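Hypothetical protein (Bacteroides caccae, PDB 4M8R) is of unknown function but joins an N-terminal immunoglobulin-like domain to a WD40-like beta-propeller domain, as in other DUF4784 proteins. Local coordinates at residues A[81-85]-A[178-183]; A[64-68]-A[229-233]. All coordinates share one frame; numbering follows the deposited sequence.

Contact 1 of 2, residues A[81-85]-A[178-183]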
HETATM    1  N   MSE A  81      -1.492   8.311 -31.418  1.00 35.39           N
HETATM    2  CA  MSE A  81      -1.310   8.762 -30.040  1.00 33.23           C
HETATM    3  C   MSE A  81      -2.170   7.901 -29.147  1.00 32.37           C
HETATM    4  O   MSE A  81      -3.334   7.644 -29.455  1.00 30.61           O
HETATM    5  CB  MSE A  81      -1.687  10.237 -29.886  1.00 33.46           C
HETATM    6  CG  MSE A  81      -0.890  11.177 -30.798  1.00 34.22           C
HETATM    7 SE   MSE A  81       1.055  10.971 -30.555  0.75 35.32          SE
HETATM    8  CE  MSE A  81       1.191  11.502 -28.671  1.00 33.18           C
ATOM      9  N   PRO A  82      -1.605   7.426 -28.025  1.00 32.60           N
ATOM     10  CA  PRO A  82      -2.314   6.485 -27.161  1.00 32.24           C
ATOM     11  C   PRO A  82      -3.314   7.096 -26.178  1.00 32.67           C
ATOM     12  O   PRO A  82      -3.204   8.268 -25.801  1.00 32.60           O
ATOM     13  CB  PRO A  82      -1.180   5.836 -26.372  1.00 31.27           C
ATOM     14  CG  PRO A  82      -0.146   6.898 -26.275  1.00 30.50           C
ATOM     15  CD  PRO A  82      -0.216   7.642 -27.575  1.00 31.96           C
ATOM     16  N   TYR A  83      -4.274   6.268 -25.775  1.00 33.19           N
ATOM     17  CA  TYR A  83      -5.183   6.566 -24.673  1.00 32.52           C
ATOM     18  C   TYR A  83      -4.554   6.133 -23.354  1.00 30.35           C
ATOM     19  O   TYR A  83      -3.458   5.581 -23.339  1.00 29.66           O
ATOM     20  CB  TYR A  83      -6.513   5.823 -24.871  1.00 33.28           C
ATOM     21  CG  TYR A  83      -7.353   6.347 -26.013  1.00 34.44           C
ATOM     22  CD1 TYR A  83      -7.156   5.895 -27.313  1.00 35.09           C
ATOM     23  CD2 TYR A  83      -8.351   7.290 -25.787  1.00 35.66           C
ATOM     24  CE1 TYR A  83      -7.924   6.380 -28.362  1.00 36.50           C
ATOM     25  CE2 TYR A  83      -9.125   7.772 -26.822  1.00 37.86           C
ATOM     26  CZ  TYR A  83      -8.910   7.313 -28.109  1.00 38.88           C
ATOM     27  OH  TYR A  83      -9.686   7.808 -29.138  1.00 41.45           O
ATOM     28  N   ARG A  84      -5.254   6.413 -22.258  1.00 30.02           N
ATOM     29  CA  ARG A  84      -4.948   5.899 -20.912  1.00 31.28           C
ATOM     30  C   ARG A  84      -3.790   6.583 -20.185  1.00 33.60           C
ATOM     31  O   ARG A  84      -3.378   6.123 -19.122  1.00 35.69           O
ATOM     32  CB  ARG A  84      -4.756   4.372 -20.911  1.00 29.94           C
ATOM     33  CG  ARG A  84      -5.944   3.615 -21.482  1.00 30.41           C
ATOM     34  CD  ARG A  84      -5.814   2.111 -21.323  1.00 30.82           C
ATOM     35  NE  ARG A  84      -7.085   1.453 -21.624  1.00 30.88           N
ATOM     36  CZ  ARG A  84      -7.549   1.196 -22.845  1.00 30.94           C
ATOM     37  NH1 ARG A  84      -6.853   1.520 -23.930  1.00 30.48           N
ATOM     38  NH2 ARG A  84      -8.734   0.609 -22.985  1.00 32.00           N
ATOM     39  N   LYS A  85      -3.278   7.685 -20.720  1.00 34.97           N
ATOM     40  CA  LYS A  85      -2.350   8.514 -19.959  1.00 36.93           C
ATOM     41  C   LYS A  85      -3.043   9.817 -19.590  1.00 34.68           C
ATOM     42  O   LYS A  85      -3.993  10.222 -20.250  1.00 34.59           O
ATOM     43  CB  LYS A  85      -1.083   8.815 -20.756  1.00 41.62           C
ATOM     44  CG  LYS A  85      -0.518   7.647 -21.545  1.00 44.72           C
ATOM     45  CD  LYS A  85      -0.127   6.476 -20.665  1.00 47.71           C
ATOM     46  CE  LYS A  85       0.390   5.321 -21.516  1.00 52.04           C
ATOM     47  NZ  LYS A  85      -0.575   4.897 -22.572  1.00 45.98           N
ATOM     48  N   PHE A 178      -9.502  -9.120 -26.543  1.00 38.97           N
ATOM     49  CA  PHE A 178      -9.881  -7.933 -25.794  1.00 38.04           C
ATOM     50  C   PHE A 178     -10.440  -6.897 -26.760  1.00 39.86           C
ATOM     51  O   PHE A 178      -9.775  -6.528 -27.728  1.00 41.17           O
ATOM     52  CB  PHE A 178      -8.659  -7.361 -25.074  1.00 36.51           C
ATOM     53  CG  PHE A 178      -8.906  -6.035 -24.395  1.00 34.28           C
ATOM     54  CD1 PHE A 178      -9.627  -5.969 -23.212  1.00 33.57           C
ATOM     55  CD2 PHE A 178      -8.394  -4.863 -24.927  1.00 33.01           C
ATOM     56  CE1 PHE A 178      -9.849  -4.758 -22.584  1.00 33.24           C
ATOM     57  CE2 PHE A 178      -8.609  -3.647 -24.301  1.00 32.76           C
ATOM     58  CZ  PHE A 178      -9.337  -3.590 -23.129  1.00 32.31           C
ATOM     59  N   LEU A 179     -11.676  -6.461 -26.515  1.00 40.56           N
ATOM     60  CA  LEU A 179     -12.265  -5.353 -27.258  1.00 40.58           C
ATOM     61  C   LEU A 179     -12.030  -4.066 -26.485  1.00 37.40           C
ATOM     62  O   LEU A 179     -12.530  -3.922 -25.381  1.00 35.39           O
ATOM     63  CB  LEU A 179     -13.769  -5.561 -27.454  1.00 42.83           C
ATOM     64  CG  LEU A 179     -14.511  -4.340 -28.007  1.00 44.99           C
ATOM     65  CD1 LEU A 179     -14.013  -4.001 -29.405  1.00 45.57           C
ATOM     66  CD2 LEU A 179     -16.009  -4.585 -28.007  1.00 48.31           C
ATOM     67  N   ASP A 180     -11.284  -3.140 -27.080  1.00 37.82           N
ATOM     68  CA  ASP A 180     -10.916  -1.880 -26.434  1.00 37.82           C
ATOM     69  C   ASP A 180     -12.008  -0.844 -26.673  1.00 38.27           C
ATOM     70  O   ASP A 180     -12.285  -0.496 -27.815  1.00 40.52           O
ATOM     71  CB  ASP A 180      -9.576  -1.385 -27.002  1.00 38.04           C
ATOM     72  CG  ASP A 180      -9.044  -0.137 -26.298  1.00 38.29           C
ATOM     73  OD1 ASP A 180      -9.845   0.681 -25.797  1.00 38.08           O
ATOM     74  OD2 ASP A 180      -7.805   0.032 -26.253  1.00 38.39           O
ATOM     75  N   PHE A 181     -12.630  -0.356 -25.602  1.00 37.84           N
ATOM     76  CA  PHE A 181     -13.706   0.635 -25.734  1.00 40.74           C
ATOM     77  C   PHE A 181     -13.243   1.966 -26.332  1.00 39.52           C
ATOM     78  O   PHE A 181     -14.015   2.624 -27.017  1.00 41.03           O
ATOM     79  CB  PHE A 181     -14.391   0.924 -24.386  1.00 42.12           C
ATOM     80  CG  PHE A 181     -15.314  -0.172 -23.896  1.00 42.39           C
ATOM     81  CD1 PHE A 181     -16.055  -0.956 -24.771  1.00 43.38           C
ATOM     82  CD2 PHE A 181     -15.480  -0.371 -22.533  1.00 42.45           C
ATOM     83  CE1 PHE A 181     -16.905  -1.939 -24.292  1.00 44.36           C
ATOM     84  CE2 PHE A 181     -16.336  -1.347 -22.052  1.00 43.53           C
ATOM     85  CZ  PHE A 181     -17.050  -2.131 -22.933  1.00 43.81           C
ATOM     86  N   CYS A 182     -11.998   2.360 -26.070  1.00 39.22           N
ATOM     87  CA  CYS A 182     -11.451   3.613 -26.610  1.00 40.46           C
ATOM     88  C   CYS A 182     -11.435   3.653 -28.138  1.00 42.42           C
ATOM     89  O   CYS A 182     -11.764   4.669 -28.731  1.00 42.44           O
ATOM     90  CB  CYS A 182     -10.022   3.846 -26.116  1.00 39.87           C
ATOM     91  SG  CYS A 182      -9.835   4.019 -24.331  1.00 37.49           S
ATOM     92  N   THR A 183     -11.037   2.545 -28.762  1.00 46.36           N
ATOM     93  CA  THR A 183     -10.838   2.485 -30.213  1.00 48.03           C
ATOM     94  C   THR A 183     -11.817   1.587 -30.951  1.00 48.51           C
ATOM     95  O   THR A 183     -11.957   1.701 -32.161  1.00 52.56           O
ATOM     96  CB  THR A 183      -9.429   1.965 -30.543  1.00 49.98           C
ATOM     97  OG1 THR A 183      -9.233   0.685 -29.926  1.00 53.13           O
ATOM     98  CG2 THR A 183      -8.373   2.943 -30.038  1.00 47.55           C
TER

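Contact 2 of 2, residues A[64-68]-A[229-233]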
ATOM      1  N   PRO A  64      10.413   4.121 -21.905  1.00 54.89           N
ATOM      2  CA  PRO A  64       9.906   4.278 -23.264  1.00 49.73           C
ATOM      3  C   PRO A  64       8.636   3.457 -23.484  1.00 45.68           C
ATOM      4  O   PRO A  64       8.516   2.335 -23.006  1.00 49.16           O
ATOM      5  CB  PRO A  64      11.041   3.719 -24.109  1.00 54.66           C
ATOM      6  CG  PRO A  64      11.596   2.609 -23.266  1.00 58.47           C
ATOM      7  CD  PRO A  64      11.355   2.988 -21.821  1.00 58.08           C
ATOM      8  N   VAL A  65       7.689   4.034 -24.193  1.00 45.79           N
ATOM      9  CA  VAL A  65       6.454   3.355 -24.523  1.00 45.74           C
ATOM     10  C   VAL A  65       6.424   3.345 -26.039  1.00 46.45           C
ATOM     11  O   VAL A  65       6.450   4.402 -26.667  1.00 49.77           O
ATOM     12  CB  VAL A  65       5.232   4.111 -23.957  1.00 45.76           C
ATOM     13  CG1 VAL A  65       3.925   3.411 -24.322  1.00 44.08           C
ATOM     14  CG2 VAL A  65       5.355   4.258 -22.447  1.00 45.00           C
ATOM     15  N   GLY A  66       6.402   2.151 -26.622  1.00 45.51           N
ATOM     16  CA  GLY A  66       6.402   2.009 -28.065  1.00 42.67           C
ATOM     17  C   GLY A  66       5.163   2.644 -28.648  1.00 42.15           C
ATOM     18  O   GLY A  66       4.069   2.500 -28.100  1.00 43.04           O
ATOM     19  N   ALA A  67       5.347   3.367 -29.748  1.00 41.92           N
ATOM     20  CA  ALA A  67       4.241   3.972 -30.465  1.00 40.82           C
ATOM     21  C   ALA A  67       3.747   3.005 -31.528  1.00 41.53           C
ATOM     22  O   ALA A  67       4.546   2.327 -32.175  1.00 40.46           O
ATOM     23  CB  ALA A  67       4.693   5.265 -31.115  1.00 41.89           C
ATOM     24  N   GLU A  68       2.432   2.939 -31.709  1.00 41.99           N
ATOM     25  CA  GLU A  68       1.868   2.184 -32.820  1.00 45.40           C
ATOM     26  C   GLU A  68       2.138   2.948 -34.119  1.00 45.35           C
ATOM     27  O   GLU A  68       1.792   4.123 -34.241  1.00 41.08           O
ATOM     28  CB  GLU A  68       0.367   1.962 -32.632  1.00 49.66           C
ATOM     29  CG  GLU A  68      -0.260   1.022 -33.653  1.00 55.58           C
ATOM     30  CD  GLU A  68      -1.780   0.997 -33.581  1.00 63.46           C
ATOM     31  OE1 GLU A  68      -2.343   1.346 -32.519  1.00 64.58           O
ATOM     32  OE2 GLU A  68      -2.415   0.635 -34.596  1.00 69.83           O
ATOM     33  N   SER A 229       2.622  -1.619 -19.381  1.00 55.30           N
ATOM     34  CA  SER A 229       2.716  -0.262 -19.993  1.00 51.22           C
ATOM     35  C   SER A 229       2.954  -0.175 -21.516  1.00 50.99           C
ATOM     36  O   SER A 229       2.730   0.885 -22.114  1.00 47.43           O
ATOM     37  CB  SER A 229       3.768   0.591 -19.258  1.00 51.40           C
ATOM     38  OG  SER A 229       5.061   0.020 -19.349  1.00 50.84           O
ATOM     39  N   ASN A 230       3.426  -1.267 -22.124  1.00 50.89           N
ATOM     40  CA  ASN A 230       3.537  -1.376 -23.589  1.00 51.16           C
ATOM     41  C   ASN A 230       2.391  -2.197 -24.216  1.00 54.17           C
ATOM     42  O   ASN A 230       2.559  -2.817 -25.274  1.00 50.26           O
ATOM     43  CB  ASN A 230       4.904  -1.959 -23.992  1.00 51.87           C
ATOM     44  CG  ASN A 230       5.962  -0.889 -24.203  1.00 54.02           C
ATOM     45  OD1 ASN A 230       5.804  -0.003 -25.042  1.00 52.76           O
ATOM     46  ND2 ASN A 230       7.051  -0.975 -23.449  1.00 52.16           N
ATOM     47  N   TYR A 231       1.230  -2.190 -23.556  1.00 59.02           N
ATOM     48  CA  TYR A 231      -0.000  -2.781 -24.089  1.00 63.90           C
ATOM     49  C   TYR A 231      -0.219  -2.450 -25.573  1.00 68.93           C
ATOM     50  O   TYR A 231      -0.585  -3.324 -26.370  1.00 72.14           O
ATOM     51  CB  TYR A 231      -1.229  -2.271 -23.286  1.00 72.55           C
ATOM     52  CG  TYR A 231      -2.468  -2.089 -24.145  1.00 85.02           C
ATOM     53  CD1 TYR A 231      -3.345  -3.143 -24.379  1.00 92.87           C
ATOM     54  CD2 TYR A 231      -2.739  -0.865 -24.757  1.00 83.73           C
ATOM     55  CE1 TYR A 231      -4.460  -2.980 -25.182  1.00 93.06           C
ATOM     56  CE2 TYR A 231      -3.849  -0.700 -25.565  1.00 88.81           C
ATOM     57  CZ  TYR A 231      -4.708  -1.758 -25.772  1.00 89.85           C
ATOM     58  OH  TYR A 231      -5.816  -1.597 -26.569  1.00 95.58           O
ATOM     59  N   ALA A 232      -0.024  -1.178 -25.927  1.00 67.02           N
ATOM     60  CA  ALA A 232      -0.340  -0.677 -27.269  1.00 65.95           C
ATOM     61  C   ALA A 232       0.332  -1.480 -28.389  1.00 65.84           C
ATOM     62  O   ALA A 232      -0.272  -1.715 -29.437  1.00 64.31           O
ATOM     63  CB  ALA A 232       0.028   0.794 -27.379  1.00 64.94           C
ATOM     64  N   THR A 233       1.568  -1.917 -28.148  1.00 62.74           N
ATOM     65  CA  THR A 233       2.356  -2.641 -29.146  1.00 61.81           C
ATOM     66  C   THR A 233       2.541  -4.136 -28.828  1.00 62.46           C
ATOM     67  O   THR A 233       3.199  -4.839 -29.591  1.00 63.40           O
ATOM     68  CB  THR A 233       3.746  -1.979 -29.315  1.00 61.36           C
ATOM     69  OG1 THR A 233       4.404  -1.886 -28.041  1.00 58.78           O
ATOM     70  CG2 THR A 233       3.605  -0.582 -29.919  1.00 60.34           C
TER

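Contact 1 of 2, residues A[81-85]-A[178-183]
Arg84 and Asp180 form a salt bridge between the loop 81-85 and the end of strand 173-180. The Arg84 chain, extended from CG to NE, lets the guanidinium grip the carboxylate end-on with two nitrogens. NH1 of Arg84 lies 2.9 Å from OD2 of Asp180, on its syn side but 27° out of the carboxylate plane. NH2 of Arg84 gives a straighter bond to OD1 of Asp180, 3.0 Å and 161°, from above that plane. The two planes stand 61° apart. From the opposite face, OD1 of Asp180 also accepts the backbone N of Cys182, which makes an Asx turn. NH2 of Arg84 has a second acceptor in the carbonyl of Thr161.

The other contacts are packing against flat groups. CB of Cys182 sits over the centre of the Tyr83 ring in a CH-pi contact, 3.7 Å from the centroid. SG of Cys182 lies over one face of the Arg84 guanidinium, 3.8 Å from NH2. CG2 of Thr183 touches CE1 of Tyr83.

With an alanine at Asp180, Arg84 would probably lose its counter-charge and the Cys182 N its side-chain acceptor. Arg84 probably balances this buried charge between domains, and the bonds likely fix the carboxylate's rotation.

Contact 2 of 2, residues A[64-68]-A[229-233]
The side chain of Asn230 turns at chi1 (-90°), which swings its amide toward the strand and sets OD1 against N of Gly66. In Val65, CG1 is anti to the backbone N, chi1 179°, and this branch rests 3.6 Å from the carbonyl O of Ser229.

One hydrogen bond joins the segments. The N of Gly66 donates to OD1 of Asn230 at 2.7 Å, with an N-H...O angle of 162°. The donor lies in the carbonyl plane of the amide. The same OD1 of Asn230 is 3.5 Å from CA of Val65. At the other end of the amide, ND2 of Asn230 lies 3.6 Å from the carbonyl O of Pro64. The side chain of Asn230 thus runs beside the strand backbone from Pro64 to Gly66. The Val65 and Asn230 side chains run alongside each other, pointing opposite ways.

The remaining contacts are van der Waals packing. The methyl CG2 of Thr233 lies 3.6 Å from O of Gly66 and 3.8 Å from O of Ala67. CB of Ala232 approaches O of Gly66 more loosely. Within the loop, the backbone N of Thr233 bonds to O of Asn230 at 3.2 Å, which closes a turn of four residues, Asn230 to Thr233.

Both sides have further partners. Val65 and Ala67 make backbone bonds to Phe46 and Val44 of strand 43-50. A second subunit also reaches this region: Arg100 of that subunit bonds to O of Thr233, and its Asn230 packs on Asn230 here.

The arrangement is a side-chain-to-main-chain contact between domains. A loop of the WD40-like domain, after strand 217-221, is pinned by an asparagine side chain to strand 60-72 of the Ig-like domain.

In the fold
Contacts 1 and 2 both join the Ig-like domain to the WD40-like domain, and their centres are about 12 Å apart. Both are partly buried; contact 1 has no exposed residue among those that touch, contact 2 has one. Contact 1 lies nearer the centre of the chain and pairs opposite charges. Contact 2 lies farther out, depends on a neutral amide and backbone atoms, and is also met by a second subunit. Along the chain, contact 1 is nested inside the loop closed by contact 2. Tyr231 connects them: its OH makes a probable, weak hydrogen bond to Asp180, and its ring packs against Arg84. Together they are consistent with one domain interface.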